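Local coordinates for DCN1-like protein 3 (Homo sapiens, PDB 4GBA) that promotes neddylation of cullins, its DCUN1 domain helping to pass NEDD8 from an N-terminally acetylated E2 enzyme to cullin-RBX complexes, at residues Pro39-Phe42 / Arg43-Leu46; Ala124-Lys127 / Leu128-Gln132; Asp77-Cys80 / Ala81-Ser85. One frame throughout, in Å; residues are numbered along the deposited sequence.

Interaction 1 of 3, residues Pro39-Phe42 / Arg43-Leu46; sequences PTEF and RVLL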
loop_
_atom_site.group_PDB
_atom_site.type_symbol
_atom_site.label_atom_id
_atom_site.label_comp_id
_atom_site.label_asym_id
_atom_site.label_seq_id
_atom_site.Cartn_x
_atom_site.Cartn_y
_atom_site.Cartn_z
ATOM N N PRO A 39 -0.553 -8.131 10.270
ATOM C CA PRO A 39 -0.905 -8.343 8.858
ATOM C C PRO A 39 -1.023 -7.055 8.034
ATOM O O PRO A 39 -0.862 -7.101 6.816
ATOM C CB PRO A 39 -2.266 -9.044 8.930
ATOM C CG PRO A 39 -2.344 -9.622 10.294
ATOM C CD PRO A 39 -1.574 -8.679 11.181
ATOM N N THR A 40 -1.308 -5.931 8.683
ATOM C CA THR A 40 -1.517 -4.669 7.980
ATOM C C THR A 40 -0.262 -3.794 7.953
ATOM O O THR A 40 -0.267 -2.704 7.367
ATOM C CB THR A 40 -2.666 -3.836 8.628
ATOM O OG1 THR A 40 -2.292 -3.460 9.961
ATOM C CG2 THR A 40 -3.935 -4.629 8.673
ATOM N N GLU A 41 0.812 -4.255 8.583
ATOM C CA GLU A 41 2.005 -3.418 8.700
ATOM C C GLU A 41 2.878 -3.344 7.424
ATOM O O GLU A 41 2.722 -4.131 6.489
ATOM C CB GLU A 41 2.830 -3.820 9.924
ATOM C CG GLU A 41 3.709 -5.043 9.723
ATOM C CD GLU A 41 5.005 -4.921 10.503
ATOM O OE1 GLU A 41 5.062 -5.449 11.632
ATOM O OE2 GLU A 41 5.955 -4.270 9.996
ATOM N N PHE A 42 3.779 -2.367 7.405
ATOM C CA PHE A 42 4.570 -2.003 6.220
ATOM C C PHE A 42 5.377 -3.158 5.585
ATOM O O PHE A 42 5.403 -3.303 4.363
ATOM C CB PHE A 42 5.472 -0.808 6.580
ATOM C CG PHE A 42 6.272 -0.259 5.427
ATOM C CD1 PHE A 42 5.638 0.225 4.283
ATOM C CD2 PHE A 42 7.669 -0.191 5.504
ATOM C CE1 PHE A 42 6.385 0.753 3.217
ATOM C CE2 PHE A 42 8.423 0.333 4.449
ATOM C CZ PHE A 42 7.775 0.805 3.298
ATOM N N ARG A 43 6.028 -3.978 6.408
ATOM C CA ARG A 43 6.781 -5.122 5.891
ATOM C C ARG A 43 5.924 -6.079 5.092
ATOM O O ARG A 43 6.420 -6.741 4.183
ATOM C CB ARG A 43 7.427 -5.908 7.016
ATOM C CG ARG A 43 8.712 -5.331 7.506
ATOM C CD ARG A 43 8.939 -5.801 8.912
ATOM N NE ARG A 43 9.878 -4.939 9.602
ATOM C CZ ARG A 43 10.343 -5.190 10.815
ATOM N NH1 ARG A 43 9.934 -6.286 11.446
ATOM N NH2 ARG A 43 11.214 -4.354 11.381
ATOM N N VAL A 44 4.645 -6.171 5.453
ATOM C CA VAL A 44 3.717 -7.054 4.754
ATOM C C VAL A 44 3.375 -6.482 3.380
ATOM O O VAL A 44 3.304 -7.222 2.391
ATOM C CB VAL A 44 2.446 -7.338 5.596
ATOM C CG1 VAL A 44 1.450 -8.174 4.804
ATOM C CG2 VAL A 44 2.842 -8.042 6.913
ATOM N N LEU A 45 3.183 -5.165 3.317
ATOM C CA LEU A 45 3.096 -4.484 2.026
ATOM C C LEU A 45 4.372 -4.763 1.185
ATOM O O LEU A 45 4.279 -5.098 -0.003
ATOM C CB LEU A 45 2.863 -2.977 2.213
ATOM C CG LEU A 45 2.858 -2.114 0.942
ATOM C CD1 LEU A 45 1.604 -2.380 0.077
ATOM C CD2 LEU A 45 2.994 -0.626 1.290
ATOM N N LEU A 46 5.552 -4.663 1.800
ATOM C CA LEU A 46 6.813 -4.954 1.079
ATOM C C LEU A 46 6.860 -6.388 0.551
ATOM O O LEU A 46 7.253 -6.623 -0.584
ATOM C CB LEU A 46 8.033 -4.693 1.957
ATOM C CG LEU A 46 8.254 -3.252 2.401
ATOM C CD1 LEU A 46 9.616 -3.092 3.091
ATOM C CD2 LEU A 46 8.154 -2.338 1.211
#
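Glu41, at the N-cap, and Phe42, the first residue of helix 42-50, meet Val44, Leu45 and Leu46 through the backbone: the carbonyl O of Glu41 takes Val44 N at 3.0 Å and, weakly, Leu45 N. Leu46 N meets Phe42 O at 2.9 Å, a helical bond to the fourth residue back. Phe42 swings its ring forward along the helix because CG stands anti to the backbone N (chi1 -176°). There Leu46 lies over one face: its CG sits 4.2 Å from the centroid of the Phe42 ring, a CH-pi contact shifted toward the rim, while its CD2 comes within 3.8 Å of Phe42 CZ. Leu45 reaches the same ring obliquely, its CD2 4.1 Å from Phe42 CD1. Leu87 of helix 76-89 and Leu128 of helix 119-129 also touch the phenyl group, so it is buried between helices. With an alanine in place of Phe42, Leu46 would probably lose the ring it lies over and a gap is likely to open between Leu87 and Leu128. On the outer side the Glu41 chain bends at chi2 and crosses that of Arg43 at an angle, placing OE2 3.5 Å from Arg43 CD. Their salt bridge is long, with OE2 4.0 Å from Arg43 NE and well out of the guanidinium plane, so the attraction is probably one of charge alone, with no N-H pointed at the oxygen. Val44 turns back toward the loop, its CG1 3.2 Å from Pro39 O. Pro39 also joins the bound peptide through backbone hydrogen bonds, and Val44 and Leu45 pack on a modified side chain of that peptide. The arrangement is a helix N-terminus in the DCUN1 domain, with the loop before it forming part of the groove that holds the acetylated E2 peptide.

Interaction 2 of 3, residues Ala124-Lys127 / Leu128-Gln132; sequences ALWK and LVFTQ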
loop_
_atom_site.group_PDB
_atom_site.type_symbol
_atom_site.label_atom_id
_atom_site.label_comp_id
_atom_site.label_asym_id
_atom_site.label_seq_id
_atom_site.Cartn_x
_atom_site.Cartn_y
_atom_site.Cartn_z
ATOM N N ALA A 124 -5.507 4.460 4.162
ATOM C CA ALA A 124 -4.667 3.492 4.849
ATOM C C ALA A 124 -3.384 3.178 4.067
ATOM O O ALA A 124 -2.296 3.086 4.651
ATOM C CB ALA A 124 -5.453 2.213 5.109
ATOM N N LEU A 125 -3.520 3.013 2.756
ATOM C CA LEU A 125 -2.386 2.662 1.893
ATOM C C LEU A 125 -1.423 3.826 1.702
ATOM O O LEU A 125 -0.217 3.635 1.664
ATOM C CB LEU A 125 -2.871 2.145 0.550
ATOM C CG LEU A 125 -3.469 0.747 0.640
ATOM C CD1 LEU A 125 -3.924 0.270 -0.728
ATOM C CD2 LEU A 125 -2.447 -0.207 1.247
ATOM N N TRP A 126 -1.946 5.043 1.619
ATOM C CA TRP A 126 -1.056 6.198 1.573
ATOM C C TRP A 126 -0.204 6.301 2.829
ATOM O O TRP A 126 0.995 6.523 2.739
ATOM C CB TRP A 126 -1.830 7.489 1.356
ATOM C CG TRP A 126 -1.806 7.952 -0.067
ATOM C CD1 TRP A 126 -0.751 7.897 -0.930
ATOM C CD2 TRP A 126 -2.893 8.527 -0.795
ATOM N NE1 TRP A 126 -1.107 8.413 -2.149
ATOM C CE2 TRP A 126 -2.417 8.807 -2.098
ATOM C CE3 TRP A 126 -4.220 8.842 -0.472
ATOM C CZ2 TRP A 126 -3.229 9.396 -3.081
ATOM C CZ3 TRP A 126 -5.025 9.415 -1.449
ATOM C CH2 TRP A 126 -4.525 9.692 -2.740
ATOM N N LYS A 127 -0.834 6.146 3.994
ATOM C CA LYS A 127 -0.130 6.128 5.274
ATOM C C LYS A 127 0.928 5.019 5.301
ATOM O O LYS A 127 2.075 5.240 5.675
ATOM C CB LYS A 127 -1.137 5.887 6.391
ATOM C CG LYS A 127 -0.677 6.277 7.783
ATOM C CD LYS A 127 -1.852 6.227 8.783
ATOM C CE LYS A 127 -3.126 6.875 8.191
ATOM N NZ LYS A 127 -4.321 6.929 9.118
ATOM N N LEU A 128 0.522 3.818 4.908
ATOM C CA LEU A 128 1.416 2.677 4.879
ATOM C C LEU A 128 2.622 2.862 3.927
ATOM O O LEU A 128 3.778 2.664 4.326
ATOM C CB LEU A 128 0.640 1.396 4.535
ATOM C CG LEU A 128 1.343 0.098 4.949
ATOM C CD1 LEU A 128 1.661 0.141 6.439
ATOM C CD2 LEU A 128 0.504 -1.116 4.605
ATOM N N VAL A 129 2.364 3.246 2.681
ATOM C CA VAL A 129 3.434 3.316 1.686
ATOM C C VAL A 129 4.513 4.363 2.034
ATOM O O VAL A 129 5.699 4.178 1.726
ATOM C CB VAL A 129 2.874 3.484 0.235
ATOM C CG1 VAL A 129 2.338 4.890 0.001
ATOM C CG2 VAL A 129 3.936 3.121 -0.803
ATOM N N PHE A 130 4.112 5.437 2.707
ATOM C CA PHE A 130 5.049 6.499 3.075
ATOM C C PHE A 130 5.729 6.268 4.429
ATOM O O PHE A 130 6.418 7.151 4.937
ATOM C CB PHE A 130 4.357 7.873 3.068
ATOM C CG PHE A 130 4.141 8.446 1.682
ATOM C CD1 PHE A 130 5.228 8.806 0.885
ATOM C CD2 PHE A 130 2.858 8.634 1.181
ATOM C CE1 PHE A 130 5.041 9.331 -0.380
ATOM C CE2 PHE A 130 2.664 9.165 -0.097
ATOM C CZ PHE A 130 3.754 9.515 -0.876
ATOM N N THR A 131 5.535 5.083 5.003
ATOM C CA THR A 131 6.080 4.735 6.323
ATOM C C THR A 131 7.514 5.242 6.589
ATOM O O THR A 131 7.760 5.870 7.614
ATOM C CB THR A 131 5.983 3.197 6.592
ATOM O OG1 THR A 131 4.604 2.812 6.709
ATOM C CG2 THR A 131 6.702 2.824 7.857
ATOM N N GLN A 132 8.451 4.991 5.679
ATOM C CA GLN A 132 9.848 5.374 5.924
ATOM C C GLN A 132 10.161 6.827 5.577
ATOM O O GLN A 132 11.211 7.346 5.935
ATOM C CB GLN A 132 10.822 4.447 5.184
ATOM C CG GLN A 132 10.564 2.965 5.437
ATOM C CD GLN A 132 11.750 2.079 5.082
ATOM O OE1 GLN A 132 12.559 1.746 5.944
ATOM N NE2 GLN A 132 11.841 1.674 3.820
#
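Trp126 and Phe130, four residues apart, run next to each other with their rings heading in the same direction, Trp126 CD1 lying 3.7 Å from Phe130 CE2. The Phe130 ring also brings its edge to the backbone: CD2 sits 3.2 Å from Trp126 O, which lies near the ring plane. Phe130 gets there with CG anti to its carbonyl carbon and beside its own N (chi1 -77°), folding the ring back over the preceding turn. Val129 sets its CG1 against Leu125 O at 3.3 Å and meets the indole only loosely and obliquely.

Behind these side chains the helical bonds set the spacing. Leu128 N reaches Ala124 O, and Val129 N reaches Leu125 O at 2.8 Å. The next one, from Phe130 N to Trp126 O, is weak, and the psi of Phe130, 9°, is no longer that of a helix. Thr131 then closes the end: its OG1 donates to Leu128 O at 2.5 Å, and its N donates to the same oxygen at 3.1 Å, so two donors from one residue hold that carbonyl.

Farther out, Trp126 NE1 is hydrogen-bonded to Tyr100 OH, and the indole stacks with Trp160 and meets Trp141 edge-to-face, which probably fixes its rotation. Phe130 packs on Leu138 and Pro135. Leu128, on another side of the helix, touches Leu45 and also a modified side chain of the bound peptide.

The chemistry is thus split by position: aromatic and aliphatic contacts bind the buried side of helix 119-129 to its neighbours, the single polar atom of the indole is satisfied by a hydroxyl, and at the end of the helix a threonine supplies the donors that a carbonyl there would otherwise seek from a following turn.

Interaction 3 of 3, residues Asp77-Cys80 / Ala81-Ser85; sequences DGIC and ARFPS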
loop_
_atom_site.group_PDB
_atom_site.type_symbol
_atom_site.label_atom_id
_atom_site.label_comp_id
_atom_site.label_asym_id
_atom_site.label_seq_id
_atom_site.Cartn_x
_atom_site.Cartn_y
_atom_site.Cartn_z
ATOM N N ASP A 77 11.946 -18.177 9.005
ATOM C CA ASP A 77 13.129 -17.506 9.536
ATOM C C ASP A 77 13.958 -16.828 8.455
ATOM O O ASP A 77 14.550 -15.778 8.693
ATOM C CB ASP A 77 13.988 -18.470 10.358
ATOM C CG ASP A 77 13.612 -18.467 11.836
ATOM O OD1 ASP A 77 12.455 -18.119 12.174
ATOM O OD2 ASP A 77 14.482 -18.799 12.659
ATOM N N GLY A 78 13.983 -17.420 7.266
ATOM C CA GLY A 78 14.694 -16.836 6.146
ATOM C C GLY A 78 14.046 -15.547 5.680
ATOM O O GLY A 78 14.734 -14.569 5.408
ATOM N N ILE A 79 12.718 -15.549 5.580
ATOM C CA ILE A 79 11.980 -14.346 5.211
ATOM C C ILE A 79 12.224 -13.221 6.213
ATOM O O ILE A 79 12.550 -12.103 5.821
ATOM C CB ILE A 79 10.461 -14.621 5.064
ATOM C CG1 ILE A 79 10.213 -15.589 3.909
ATOM C CG2 ILE A 79 9.708 -13.318 4.808
ATOM C CD1 ILE A 79 8.945 -16.344 3.978
ATOM N N CYS A 80 12.085 -13.513 7.505
ATOM C CA CYS A 80 12.297 -12.484 8.527
ATOM C C CYS A 80 13.683 -11.867 8.416
ATOM O O CYS A 80 13.842 -10.662 8.586
ATOM C CB CYS A 80 12.071 -13.029 9.947
ATOM S SG CYS A 80 10.367 -13.538 10.262
ATOM N N ALA A 81 14.681 -12.693 8.124
ATOM C CA ALA A 81 16.051 -12.215 7.998
ATOM C C ALA A 81 16.224 -11.205 6.851
ATOM O O ALA A 81 17.127 -10.362 6.895
ATOM C CB ALA A 81 16.998 -13.387 7.824
ATOM N N ARG A 82 15.358 -11.286 5.836
ATOM C CA ARG A 82 15.436 -10.380 4.690
ATOM C C ARG A 82 14.816 -9.018 4.969
ATOM O O ARG A 82 15.121 -8.050 4.269
ATOM C CB ARG A 82 14.759 -10.981 3.455
ATOM C CG ARG A 82 15.307 -12.331 3.022
ATOM C CD ARG A 82 16.820 -12.325 2.870
ATOM N NE ARG A 82 17.288 -13.607 2.347
ATOM C CZ ARG A 82 18.551 -14.023 2.380
ATOM N NH1 ARG A 82 19.506 -13.265 2.913
ATOM N NH2 ARG A 82 18.850 -15.211 1.885
ATOM N N PHE A 83 13.946 -8.948 5.976
ATOM C CA PHE A 83 13.156 -7.740 6.226
ATOM C C PHE A 83 13.993 -6.474 6.232
ATOM O O PHE A 83 13.709 -5.555 5.484
ATOM C CB PHE A 83 12.349 -7.867 7.515
ATOM C CG PHE A 83 11.034 -8.582 7.337
ATOM C CD1 PHE A 83 10.315 -8.452 6.152
ATOM C CD2 PHE A 83 10.510 -9.374 8.348
ATOM C CE1 PHE A 83 9.095 -9.099 5.983
ATOM C CE2 PHE A 83 9.293 -10.028 8.179
ATOM C CZ PHE A 83 8.589 -9.894 6.988
ATOM N N PRO A 84 15.053 -6.430 7.049
ATOM C CA PRO A 84 15.863 -5.202 7.115
ATOM C C PRO A 84 16.373 -4.738 5.743
ATOM O O PRO A 84 16.421 -3.536 5.480
ATOM C CB PRO A 84 17.033 -5.602 8.024
ATOM C CG PRO A 84 16.490 -6.747 8.857
ATOM C CD PRO A 84 15.553 -7.487 7.947
ATOM N N SER A 85 16.740 -5.675 4.875
ATOM C CA SER A 85 17.240 -5.305 3.557
ATOM C C SER A 85 16.086 -4.964 2.585
ATOM O O SER A 85 16.268 -4.220 1.612
ATOM C CB SER A 85 18.159 -6.402 3.000
ATOM O OG SER A 85 17.438 -7.329 2.200
#
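Phe83 and Cys80 are brought together by their first torsions: Cys80 carries SG beside its own N (chi1 -65°), while Phe83, at chi1 -84°, turns its ring back against the preceding turn. One face of the ring is thereby presented to Ile79 O, which stands 4.1 Å from the ring plane, over its centre. The sulfur approaches with SG 5.3 Å from the Phe83 centroid and 4.2 Å from Phe83 CE2, an oblique sulfur-aromatic contact. Ile79 adds its CG2 branch, 4.2 Å from Phe83 CZ.

The backbone between them is not evenly wound. Ala81 N bonds to Asp77 O at 3.1 Å in the ordinary helical manner, but Arg82 N goes chiefly to Ile79 O, at 2.9 Å, and Phe83 N to Cys80 O. Both donors sit above the carbonyl plane of their acceptors, and the longer bonds to Gly78 O and Ile79 O are weak. The turn is therefore tightened here, just ahead of Pro84, whose ring nitrogen carries no hydrogen to give and whose CD lies against Cys80 O; helix 76-89 kinks at this point.

The Arg82 side chain bends at chi2, and its CG lies 3.3 Å from Gly78 O. Its guanidinium is spent beyond the turn: NH2 bonds to Ser72 O and NE, weakly, to Ile71 O, which ties the kinked helix to the end of helix 61-71. On the buried side Ile79 touches Leu47, and Phe83 touches Arg43, of helix 42-50.

Dispersion thus probably does most of the work on the inner side, through sulfur, methyl and ring, while the carbonyl oxygen over the ring face is unlikely to be attracted to it and is held instead by the N-H groups of Arg82 and, weakly, Phe83.

From the N terminus, interaction 1 comes first, where the loop after helix 25-34 enters helix 42-50. Interaction 3 follows within helix 76-89, and interaction 2 lies last, at the end of helix 119-129. Each is local, made within one continuous run of chain, so none closes a long loop; the three stand in series without nesting or crossing. Residues 39-46 are the common partner of the set: they touch 124-132, for example Phe42 CG with Thr131 CB at 3.7 Å, and 77-85 through Arg43 CB and Phe83 CE1. Interactions 2 and 3 do not touch, their nearest atoms being about 7 Å apart. Helix 42-50 therefore joins the other two helices.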